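Local coordinates for probable sugar ABC transporter, sugar-binding protein (PDB 2W7Y) that binds the blood group A-trisaccharide and probably delivers such glycans to an ABC transporter as its extracellular solute-binding component, at residues A[206-211]-A[395-400]; A[244-249]-A[402-407]. All coordinates share one frame; numbering follows the deposited sequence.

Contact 1 (A[206-211]-A[395-400]); sequences PSIRLF and DVHTAI
I208 of helix 207-215 reaches to the flank of helix 394-406, where H397 and I400, one turn apart, receive it. This is a helix-helix crossing inside one lobe of a solute-binding protein, and R209 of the first segment belongs to the glycan pocket. The short axes run at 107° to each other and approach no closer than 10.8 Å; side chains from helix 207-215 span the distance to meet both side chains and a backbone carbonyl of helix 394-406. I208 has its long branch anti to the backbone N (chi1 -160°) and extended onward, which carries CD1 to the carbonyl of H397, 3.6 Å from its O atom. CD1 of I208 also lies 3.7 Å from ND1 of H397, approaching the imidazole obliquely, while CG1 of I208 meets CG2 of I400 at 3.8 Å. Both partners lie across the isoleucine at about a right angle. I400 sends its other branch elsewhere: its CD1 packs 4.0 Å from CE2 of F211, a ring that also touches W392 and stacks edge-to-face with F239. R209 turns its guanidinium back toward H397 and also binds the ligand, NH2 donating a hydrogen bond to O7 of the bound N-acetylgalactosamine. H397 thus borders a sugar-binding residue without bonding to it: NH1 of R209 sits near the imidazole plane, at the ring edge, 4.3 Å from CE1.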
loop_
_atom_site.group_PDB
_atom_site.type_symbol
_atom_site.label_atom_id
_atom_site.label_comp_id
_atom_site.label_asym_id
_atom_site.label_seq_id
_atom_site.Cartn_x
_atom_site.Cartn_y
_atom_site.Cartn_z
ATOM N N PRO A 206 5.228 1.599 8.728
ATOM C CA PRO A 206 4.169 0.693 9.198
ATOM C C PRO A 206 3.220 1.263 10.259
ATOM O O PRO A 206 2.118 0.741 10.429
ATOM C CB PRO A 206 4.953 -0.476 9.796
ATOM C CG PRO A 206 6.274 -0.429 9.125
ATOM C CD PRO A 206 6.565 1.019 8.965
ATOM N N SER A 207 3.639 2.305 10.971
ATOM C CA SER A 207 2.813 2.864 12.045
ATOM C C SER A 207 1.602 3.659 11.542
ATOM O O SER A 207 0.623 3.813 12.270
ATOM C CB SER A 207 3.657 3.691 13.022
ATOM O OG SER A 207 4.275 4.787 12.374
ATOM N N ILE A 208 1.661 4.151 10.303
ATOM C CA ILE A 208 0.519 4.846 9.699
ATOM C C ILE A 208 -0.637 3.884 9.408
ATOM O O ILE A 208 -1.789 4.303 9.320
ATOM C CB ILE A 208 0.912 5.677 8.432
ATOM C CG1 ILE A 208 -0.146 6.753 8.135
ATOM C CG2 ILE A 208 1.165 4.762 7.220
ATOM C CD1 ILE A 208 0.208 7.715 7.014
ATOM N N ARG A 209 -0.318 2.596 9.275
ATOM C CA ARG A 209 -1.322 1.552 9.066
ATOM C C ARG A 209 -2.144 1.336 10.334
ATOM O O ARG A 209 -3.314 0.948 10.264
ATOM C CB ARG A 209 -0.680 0.226 8.625
ATOM C CG ARG A 209 0.500 0.333 7.666
ATOM C CD ARG A 209 0.134 1.003 6.345
ATOM N NE ARG A 209 1.204 0.861 5.359
ATOM C CZ ARG A 209 1.253 1.508 4.200
ATOM N NH1 ARG A 209 0.289 2.357 3.861
ATOM N NH2 ARG A 209 2.270 1.301 3.377
ATOM N N LEU A 210 -1.522 1.577 11.487
ATOM C CA LEU A 210 -2.230 1.569 12.768
ATOM C C LEU A 210 -3.144 2.785 12.919
ATOM O O LEU A 210 -4.275 2.652 13.383
ATOM C CB LEU A 210 -1.252 1.482 13.943
ATOM C CG LEU A 210 -0.535 0.150 14.214
ATOM C CD1 LEU A 210 0.462 0.308 15.352
ATOM C CD2 LEU A 210 -1.524 -0.968 14.520
ATOM N N PHE A 211 -2.651 3.960 12.523
ATOM C CA PHE A 211 -3.449 5.194 12.513
ATOM C C PHE A 211 -4.623 5.095 11.532
ATOM O O PHE A 211 -5.756 5.432 11.878
ATOM C CB PHE A 211 -2.575 6.412 12.178
ATOM C CG PHE A 211 -3.351 7.707 12.023
ATOM C CD1 PHE A 211 -3.770 8.428 13.142
ATOM C CD2 PHE A 211 -3.653 8.207 10.756
ATOM C CE1 PHE A 211 -4.490 9.626 12.997
ATOM C CE2 PHE A 211 -4.364 9.399 10.602
ATOM C CZ PHE A 211 -4.784 10.112 11.723
ATOM N N ASP A 395 1.665 13.998 0.491
ATOM C CA ASP A 395 2.242 14.935 1.458
ATOM C C ASP A 395 1.728 14.712 2.877
ATOM O O ASP A 395 2.497 14.794 3.837
ATOM C CB ASP A 395 1.988 16.387 1.034
ATOM C CG ASP A 395 2.851 16.818 -0.140
ATOM O OD1 ASP A 395 3.864 16.148 -0.434
ATOM O OD2 ASP A 395 2.519 17.842 -0.770
ATOM N N VAL A 396 0.430 14.448 3.000
ATOM C CA VAL A 396 -0.208 14.185 4.293
ATOM C C VAL A 396 0.302 12.851 4.846
ATOM O O VAL A 396 0.654 12.752 6.021
ATOM C CB VAL A 396 -1.763 14.224 4.178
ATOM C CG1 VAL A 396 -2.439 13.683 5.430
ATOM C CG2 VAL A 396 -2.238 15.647 3.897
ATOM N N HIS A 397 0.354 11.847 3.972
ATOM C CA HIS A 397 0.963 10.538 4.248
ATOM C C HIS A 397 2.352 10.670 4.907
ATOM O O HIS A 397 2.557 10.196 6.030
ATOM C CB HIS A 397 1.016 9.750 2.929
ATOM C CG HIS A 397 1.727 8.436 3.007
ATOM N ND1 HIS A 397 1.139 7.296 3.509
ATOM C CD2 HIS A 397 2.963 8.068 2.591
ATOM C CE1 HIS A 397 1.989 6.289 3.425
ATOM N NE2 HIS A 397 3.102 6.729 2.867
ATOM N N THR A 398 3.273 11.350 4.219
ATOM C CA THR A 398 4.654 11.557 4.677
ATOM C C THR A 398 4.751 12.343 5.996
ATOM O O THR A 398 5.529 11.981 6.885
ATOM C CB THR A 398 5.510 12.243 3.574
ATOM O OG1 THR A 398 5.507 11.438 2.388
ATOM C CG2 THR A 398 6.957 12.444 4.031
ATOM N N ALA A 399 3.967 13.412 6.114
ATOM C CA ALA A 399 3.908 14.216 7.344
ATOM C C ALA A 399 3.441 13.409 8.561
ATOM O O ALA A 399 4.012 13.533 9.645
ATOM C CB ALA A 399 3.020 15.448 7.141
ATOM N N ILE A 400 2.411 12.589 8.374
ATOM C CA ILE A 400 1.901 11.717 9.440
ATOM C C ILE A 400 2.912 10.634 9.827
ATOM O O ILE A 400 3.128 10.397 11.010
ATOM C CB ILE A 400 0.493 11.119 9.097
ATOM C CG1 ILE A 400 -0.556 12.235 9.069
ATOM C CG2 ILE A 400 0.082 10.027 10.099
ATOM C CD1 ILE A 400 -1.913 11.810 8.549
#

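Contact 2 (A[244-249]-A[402-407]); sequences KMVMKE and NALTES
A buried helix-helix interface, toward the C-terminal part of helix 394-406, brings M247 of helix 237-252 against A403, L404 and S407. M247, present as selenomethionine, runs along this surface in an extended form. Its CG is anti to the carbonyl carbon and the chain stays extended beyond it, so successive atoms meet successive partners: CG is 3.3 Å from OG of S407, SE is 4.1 Å from CB of S407, and the terminal CE comes to 3.7 Å from the carbonyl O of A403. CE also touches the methyl of A403. The backbones are nearest where M247 faces S407, their CA atoms 5.8 Å apart, and the N-to-C directions of the short axes differ by 42°. Within the all-helical neighbourhood of this solute-binding protein lobe, helix 414-427 adds T421 against both M247 and A403, while helix 207-215 presents L210 and V214 to V246. L404 also packs on M247: its CD2 methyl lies 3.8 Å from CG of M247 and reaches CG1 of V246 as well, the leucine and valine side chains crossing obliquely. S407 is polar among these apolar groups, yet its hydroxyl is used locally. With OG held between the backbone N and the carbonyl carbon (chi1 73°), it turns back along its own chain and donates to the carbonyl O of L404 at 2.7 Å, from a position tilted 34° out of the carbonyl plane. That bond holds OG in this rotation. CB of S407 packs separately against the selenomethionine, 3.6 Å from CG of M247.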
loop_
_atom_site.group_PDB
_atom_site.type_symbol
_atom_site.label_atom_id
_atom_site.label_comp_id
_atom_site.label_asym_id
_atom_site.label_seq_id
_atom_site.Cartn_x
_atom_site.Cartn_y
_atom_site.Cartn_z
ATOM N N LYS A 244 -3.161 10.011 19.158
ATOM C CA LYS A 244 -2.671 9.814 20.527
ATOM C C LYS A 244 -2.516 8.339 20.925
ATOM O O LYS A 244 -1.510 7.961 21.532
ATOM C CB LYS A 244 -3.574 10.547 21.527
ATOM C CG LYS A 244 -3.045 10.557 22.951
ATOM C CD LYS A 244 -3.943 11.355 23.877
ATOM C CE LYS A 244 -3.543 11.151 25.326
ATOM N NZ LYS A 244 -4.373 11.957 26.262
HETATM N N MSE A 245 -3.518 7.528 20.589
HETATM C CA MSE A 245 -3.494 6.080 20.815
HETATM C C MSE A 245 -2.274 5.409 20.188
HETATM O O MSE A 245 -1.613 4.590 20.827
HETATM C CB MSE A 245 -4.752 5.437 20.231
HETATM C CG MSE A 245 -5.965 5.448 21.132
HETATM SE SE MSE A 245 -7.584 5.381 20.048
HETATM C CE MSE A 245 -8.712 4.252 21.177
ATOM N N VAL A 246 -1.995 5.767 18.935
ATOM C CA VAL A 246 -0.922 5.154 18.145
ATOM C C VAL A 246 0.462 5.619 18.618
ATOM O O VAL A 246 1.371 4.801 18.765
ATOM C CB VAL A 246 -1.124 5.408 16.619
ATOM C CG1 VAL A 246 0.012 4.821 15.797
ATOM C CG2 VAL A 246 -2.450 4.825 16.160
HETATM N N MSE A 247 0.598 6.921 18.872
HETATM C CA MSE A 247 1.830 7.509 19.406
HETATM C C MSE A 247 2.238 6.945 20.767
HETATM O O MSE A 247 3.422 6.760 21.027
HETATM C CB MSE A 247 1.704 9.030 19.499
HETATM C CG MSE A 247 1.795 9.738 18.165
HETATM SE SE MSE A 247 1.554 11.658 18.342
HETATM C CE MSE A 247 2.103 12.185 16.552
ATOM N N LYS A 248 1.256 6.691 21.629
ATOM C CA LYS A 248 1.490 6.056 22.928
ATOM C C LYS A 248 2.013 4.633 22.760
ATOM O O LYS A 248 2.906 4.199 23.498
ATOM C CB LYS A 248 0.202 6.036 23.758
ATOM C CG LYS A 248 -0.118 7.344 24.466
ATOM C CD LYS A 248 -1.536 7.339 25.019
ATOM C CE LYS A 248 -1.719 6.310 26.132
ATOM N NZ LYS A 248 -3.150 6.165 26.532
ATOM N N GLU A 249 1.449 3.916 21.790
ATOM C CA GLU A 249 1.856 2.547 21.489
ATOM C C GLU A 249 3.225 2.491 20.809
ATOM O O GLU A 249 4.027 1.599 21.088
ATOM C CB GLU A 249 0.788 1.838 20.646
ATOM C CG GLU A 249 1.023 0.342 20.431
ATOM C CD GLU A 249 1.295 -0.433 21.717
ATOM O OE1 GLU A 249 1.988 -1.464 21.633
ATOM O OE2 GLU A 249 0.828 -0.028 22.803
ATOM N N ASN A 402 6.230 10.800 9.476
ATOM C CA ASN A 402 7.292 11.511 10.203
ATOM C C ASN A 402 6.929 11.823 11.659
ATOM O O ASN A 402 7.751 11.644 12.560
ATOM C CB ASN A 402 7.679 12.808 9.479
ATOM C CG ASN A 402 8.427 12.568 8.171
ATOM O OD1 ASN A 402 8.597 13.494 7.375
ATOM N ND2 ASN A 402 8.881 11.338 7.943
ATOM N N ALA A 403 5.700 12.284 11.882
ATOM C CA ALA A 403 5.226 12.619 13.228
ATOM C C ALA A 403 5.113 11.386 14.128
ATOM O O ALA A 403 5.455 11.440 15.308
ATOM C CB ALA A 403 3.893 13.357 13.160
ATOM N N LEU A 404 4.633 10.282 13.561
ATOM C CA LEU A 404 4.535 9.015 14.290
ATOM C C LEU A 404 5.917 8.446 14.618
ATOM O O LEU A 404 6.113 7.883 15.694
ATOM C CB LEU A 404 3.692 7.996 13.517
ATOM C CG LEU A 404 2.208 8.323 13.310
ATOM C CD1 LEU A 404 1.579 7.345 12.335
ATOM C CD2 LEU A 404 1.426 8.357 14.631
ATOM N N THR A 405 6.861 8.607 13.692
ATOM C CA THR A 405 8.251 8.180 13.883
ATOM C C THR A 405 8.939 8.987 14.990
ATOM O O THR A 405 9.580 8.419 15.879
ATOM C CB THR A 405 9.059 8.283 12.555
ATOM O OG1 THR A 405 8.366 7.582 11.519
ATOM C CG2 THR A 405 10.457 7.696 12.704
ATOM N N GLU A 406 8.785 10.308 14.934
ATOM C CA GLU A 406 9.325 11.220 15.940
ATOM C C GLU A 406 8.794 10.954 17.352
ATOM O O GLU A 406 9.501 11.189 18.338
ATOM C CB GLU A 406 9.039 12.669 15.541
ATOM C CG GLU A 406 9.889 13.179 14.378
ATOM C CD GLU A 406 9.249 14.342 13.620
ATOM O OE1 GLU A 406 8.258 14.927 14.111
ATOM O OE2 GLU A 406 9.743 14.671 12.521
ATOM N N SER A 407 7.558 10.468 17.442
ATOM C CA SER A 407 6.898 10.223 18.732
ATOM C C SER A 407 7.453 9.014 19.501
ATOM O O SER A 407 7.157 8.840 20.684
ATOM C CB SER A 407 5.379 10.095 18.545
ATOM O OG SER A 407 5.020 8.865 17.941
#

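Overall arrangement
From the N terminus, the chain first lays down 206-211, which runs into helix 207-215, then 244-249 on helix 237-252. Only after the strands and helices that follow does it reach helix 394-406, which supplies 395-400 and then 402-407. Contact 1 closes a loop with 183 residues between its segments and contact 2 one with 152; since the segments alternate, the loops cross instead of nesting. Helix 394-406 is shared, its earlier part meeting the helix that carries a sugar-binding residue and its C-terminal part helix 237-252. The centres lie 10 Å apart, and S207 and I208 touch L404 while F211 packs on V246, so the three helices pack against one another where the contacts meet.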